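Long-range contact in peptidyl-prolyl cis-trans isomerase (Hirschia baltica, PDB 5EX2), which probably catalyses the cis-trans isomerisation of peptide bonds preceding proline, as a periplasmic folding helper of the cyclophilin family: residues 18-26 and 35-43. Numbering follows the deposited sequence.
Sequences RSVDPDNLV and VYIELAPEI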
loop_
_atom_site.group_PDB
_atom_site.type_symbol
_atom_site.label_atom_id
_atom_site.label_comp_id
_atom_site.label_asym_id
_atom_site.label_seq_id
_atom_site.Cartn_x
_atom_site.Cartn_y
_atom_site.Cartn_z
ATOM N N ARG A 18 7.503 -11.896 -7.659
ATOM C CA ARG A 18 7.752 -12.053 -6.234
ATOM C C ARG A 18 6.486 -12.543 -5.554
ATOM O O ARG A 18 5.431 -11.926 -5.681
ATOM C CB ARG A 18 8.197 -10.710 -5.632
ATOM C CG ARG A 18 8.373 -10.722 -4.119
ATOM C CD ARG A 18 8.785 -9.346 -3.573
ATOM N NE ARG A 18 7.788 -8.308 -3.825
ATOM C CZ ARG A 18 6.687 -8.145 -3.099
ATOM N NH1 ARG A 18 6.435 -8.951 -2.076
ATOM N NH2 ARG A 18 5.837 -7.180 -3.405
ATOM N N SER A 19 6.600 -13.638 -4.819
ATOM C CA SER A 19 5.470 -14.187 -4.089
ATOM C C SER A 19 5.240 -13.360 -2.828
ATOM O O SER A 19 6.165 -13.143 -2.050
ATOM C CB SER A 19 5.749 -15.647 -3.752
ATOM O OG SER A 19 4.705 -16.182 -2.963
ATOM N N VAL A 20 4.001 -12.925 -2.615
ATOM C CA VAL A 20 3.658 -12.132 -1.441
ATOM C C VAL A 20 3.504 -13.047 -0.237
ATOM O O VAL A 20 2.801 -14.052 -0.286
ATOM C CB VAL A 20 2.371 -11.313 -1.680
ATOM C CG1 VAL A 20 1.900 -10.610 -0.411
ATOM C CG2 VAL A 20 2.589 -10.285 -2.794
ATOM N N ASP A 21 4.175 -12.693 0.845
ATOM C CA ASP A 21 4.061 -13.387 2.119
ATOM C C ASP A 21 2.606 -13.337 2.620
ATOM O O ASP A 21 2.031 -12.258 2.712
ATOM C CB ASP A 21 5.017 -12.701 3.106
ATOM C CG ASP A 21 5.119 -13.391 4.449
ATOM O OD1 ASP A 21 4.150 -14.027 4.904
ATOM O OD2 ASP A 21 6.188 -13.245 5.082
ATOM N N PRO A 22 1.995 -14.492 2.946
ATOM C CA PRO A 22 0.610 -14.412 3.431
ATOM C C PRO A 22 0.421 -13.534 4.673
ATOM O O PRO A 22 -0.665 -12.990 4.826
ATOM C CB PRO A 22 0.260 -15.876 3.765
ATOM C CG PRO A 22 1.212 -16.698 3.045
ATOM C CD PRO A 22 2.446 -15.884 2.771
ATOM N N ASP A 23 1.435 -13.382 5.518
ATOM C CA ASP A 23 1.302 -12.522 6.683
ATOM C C ASP A 23 1.425 -11.040 6.298
ATOM O O ASP A 23 1.243 -10.175 7.149
ATOM C CB ASP A 23 2.340 -12.882 7.752
ATOM C CG ASP A 23 1.862 -12.552 9.156
ATOM O OD1 ASP A 23 0.669 -12.784 9.458
ATOM O OD2 ASP A 23 2.662 -12.056 9.974
ATOM N N ASN A 24 1.751 -10.747 5.043
ATOM C CA ASN A 24 1.744 -9.366 4.559
ATOM C C ASN A 24 0.556 -9.089 3.645
ATOM O O ASN A 24 0.538 -8.086 2.949
ATOM C CB ASN A 24 3.033 -9.044 3.792
ATOM C CG ASN A 24 4.254 -9.040 4.667
ATOM O OD1 ASN A 24 4.161 -8.988 5.881
ATOM N ND2 ASN A 24 5.422 -9.099 4.041
ATOM N N LEU A 25 -0.430 -9.979 3.633
ATOM C CA LEU A 25 -1.535 -9.871 2.690
ATOM C C LEU A 25 -2.859 -9.854 3.428
ATOM O O LEU A 25 -3.188 -10.790 4.146
ATOM C CB LEU A 25 -1.500 -11.030 1.693
ATOM C CG LEU A 25 -2.497 -11.020 0.535
ATOM C CD1 LEU A 25 -2.371 -9.769 -0.323
ATOM C CD2 LEU A 25 -2.279 -12.272 -0.322
ATOM N N VAL A 26 -3.620 -8.791 3.206
ATOM C CA VAL A 26 -4.888 -8.579 3.880
ATOM C C VAL A 26 -5.999 -8.532 2.853
ATOM O O VAL A 26 -5.868 -7.900 1.807
ATOM C CB VAL A 26 -4.888 -7.252 4.661
ATOM C CG1 VAL A 26 -6.069 -7.186 5.624
ATOM C CG2 VAL A 26 -3.556 -7.038 5.382
ATOM N N VAL A 35 -10.664 -5.879 -1.989
ATOM C CA VAL A 35 -9.421 -5.151 -2.056
ATOM C C VAL A 35 -8.370 -6.022 -1.368
ATOM O O VAL A 35 -8.532 -6.401 -0.209
ATOM C CB VAL A 35 -9.521 -3.767 -1.369
ATOM C CG1 VAL A 35 -8.214 -3.017 -1.488
ATOM C CG2 VAL A 35 -10.675 -2.940 -1.959
ATOM N N TYR A 36 -7.319 -6.371 -2.100
ATOM C CA TYR A 36 -6.199 -7.107 -1.541
ATOM C C TYR A 36 -5.072 -6.127 -1.280
ATOM O O TYR A 36 -4.600 -5.479 -2.209
ATOM C CB TYR A 36 -5.732 -8.215 -2.497
ATOM C CG TYR A 36 -6.756 -9.308 -2.723
ATOM C CD1 TYR A 36 -6.931 -10.314 -1.804
ATOM C CD2 TYR A 36 -7.523 -9.332 -3.878
ATOM C CE1 TYR A 36 -7.861 -11.314 -2.020
ATOM C CE2 TYR A 36 -8.443 -10.326 -4.104
ATOM C CZ TYR A 36 -8.607 -11.300 -3.170
ATOM O OH TYR A 36 -9.532 -12.291 -3.418
ATOM N N ILE A 37 -4.644 -6.031 -0.027
ATOM C CA ILE A 37 -3.621 -5.068 0.361
ATOM C C ILE A 37 -2.354 -5.807 0.775
ATOM O O ILE A 37 -2.408 -6.723 1.605
ATOM C CB ILE A 37 -4.106 -4.191 1.523
ATOM C CG1 ILE A 37 -5.298 -3.359 1.068
ATOM C CG2 ILE A 37 -2.975 -3.283 2.027
ATOM C CD1 ILE A 37 -6.051 -2.689 2.194
ATOM N N GLU A 38 -1.219 -5.421 0.203
ATOM C CA GLU A 38 0.069 -5.891 0.696
ATOM C C GLU A 38 0.612 -4.888 1.706
ATOM O O GLU A 38 0.754 -3.703 1.420
ATOM C CB GLU A 38 1.104 -6.121 -0.423
ATOM C CG GLU A 38 2.337 -6.819 0.141
ATOM C CD GLU A 38 3.459 -7.066 -0.847
ATOM O OE1 GLU A 38 3.388 -6.608 -2.003
ATOM O OE2 GLU A 38 4.429 -7.732 -0.430
ATOM N N LEU A 39 0.940 -5.396 2.883
ATOM C CA LEU A 39 1.578 -4.615 3.927
ATOM C C LEU A 39 3.053 -4.404 3.609
ATOM O O LEU A 39 3.702 -5.270 3.008
ATOM C CB LEU A 39 1.461 -5.325 5.264
ATOM C CG LEU A 39 0.040 -5.683 5.658
ATOM C CD1 LEU A 39 0.029 -6.542 6.921
ATOM C CD2 LEU A 39 -0.790 -4.410 5.837
ATOM N N ALA A 40 3.597 -3.272 4.046
ATOM C CA ALA A 40 4.978 -2.901 3.779
ATOM C C ALA A 40 5.766 -2.713 5.076
ATOM O O ALA A 40 5.959 -1.577 5.528
ATOM C CB ALA A 40 5.015 -1.628 2.959
ATOM N N PRO A 41 6.232 -3.815 5.680
ATOM C CA PRO A 41 6.854 -3.710 7.004
ATOM C C PRO A 41 8.142 -2.902 7.016
ATOM O O PRO A 41 8.476 -2.312 8.044
ATOM C CB PRO A 41 7.157 -5.163 7.385
ATOM C CG PRO A 41 6.434 -6.014 6.441
ATOM C CD PRO A 41 6.038 -5.212 5.251
ATOM N N GLU A 42 8.853 -2.857 5.899
ATOM C CA GLU A 42 10.107 -2.132 5.859
ATOM C C GLU A 42 9.855 -0.617 5.799
ATOM O O GLU A 42 10.739 0.176 6.119
ATOM C CB GLU A 42 10.938 -2.614 4.663
ATOM C CG GLU A 42 11.284 -4.107 4.768
ATOM C CD GLU A 42 12.137 -4.626 3.622
ATOM O OE1 GLU A 42 11.559 -5.000 2.578
ATOM O OE2 GLU A 42 13.376 -4.684 3.770
ATOM N N ILE A 43 8.637 -0.222 5.450
ATOM C CA ILE A 43 8.285 1.181 5.281
ATOM C C ILE A 43 7.645 1.752 6.551
ATOM O O ILE A 43 7.953 2.872 6.971
ATOM C CB ILE A 43 7.352 1.354 4.068
ATOM C CG1 ILE A 43 8.095 0.942 2.791
ATOM C CG2 ILE A 43 6.835 2.785 3.984
ATOM C CD1 ILE A 43 7.243 0.926 1.544
HETATM O O HOH W 1 5.165 -9.921 1.102
#
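Arg18 and Glu38 meet end-on near the open end of the antiparallel hairpin 25-30/33-39 of the cyclophilin beta-barrel, on the face that carries Leu25, an instructive case of a buried acid tying a barrel strand to a second sheet. NH1 of Arg18 reaches OE2 of Glu38 at 2.9 Å, and NH2 of Arg18 reaches OE1 of Glu38 at 2.9 Å, the latter nearly straight (172°). Both oxygens use syn lone pairs, and the guanidinium and carboxylate lie almost coplanar, 22° apart. Glu38 attains this with CG anti to its backbone N (chi1 -171°) and an extended chain beyond; the methyls of Val20 rest against its carboxylate, CG1 by OE2 and CG2 by OE1. A water donates to OE2 of Glu38 (2.8 Å) while accepting from Asn24 ND2 and Asp21 N, so this oxygen is gripped twice and the 21-24 loop is linked to the acid. A leucine in place of Glu38 would probably leave the Arg18 guanidinium without its carboxylate mate and the water without its acceptor.

On the other face of the hairpin, CG2 of Val26 packs at about a right angle against CD2 of Leu39, 3.8 Å away. Val26 and Ile37 form a hydrogen-bonded pair, and the pairing closes where Leu39 N donates to Asn24 O at 2.7 Å. Further out, strand 17-19, which carries Arg18, pairs with 229-233, Arg18 bonding Val232 through the backbone, and NH2 of Arg52 holds OD1 of Asn24.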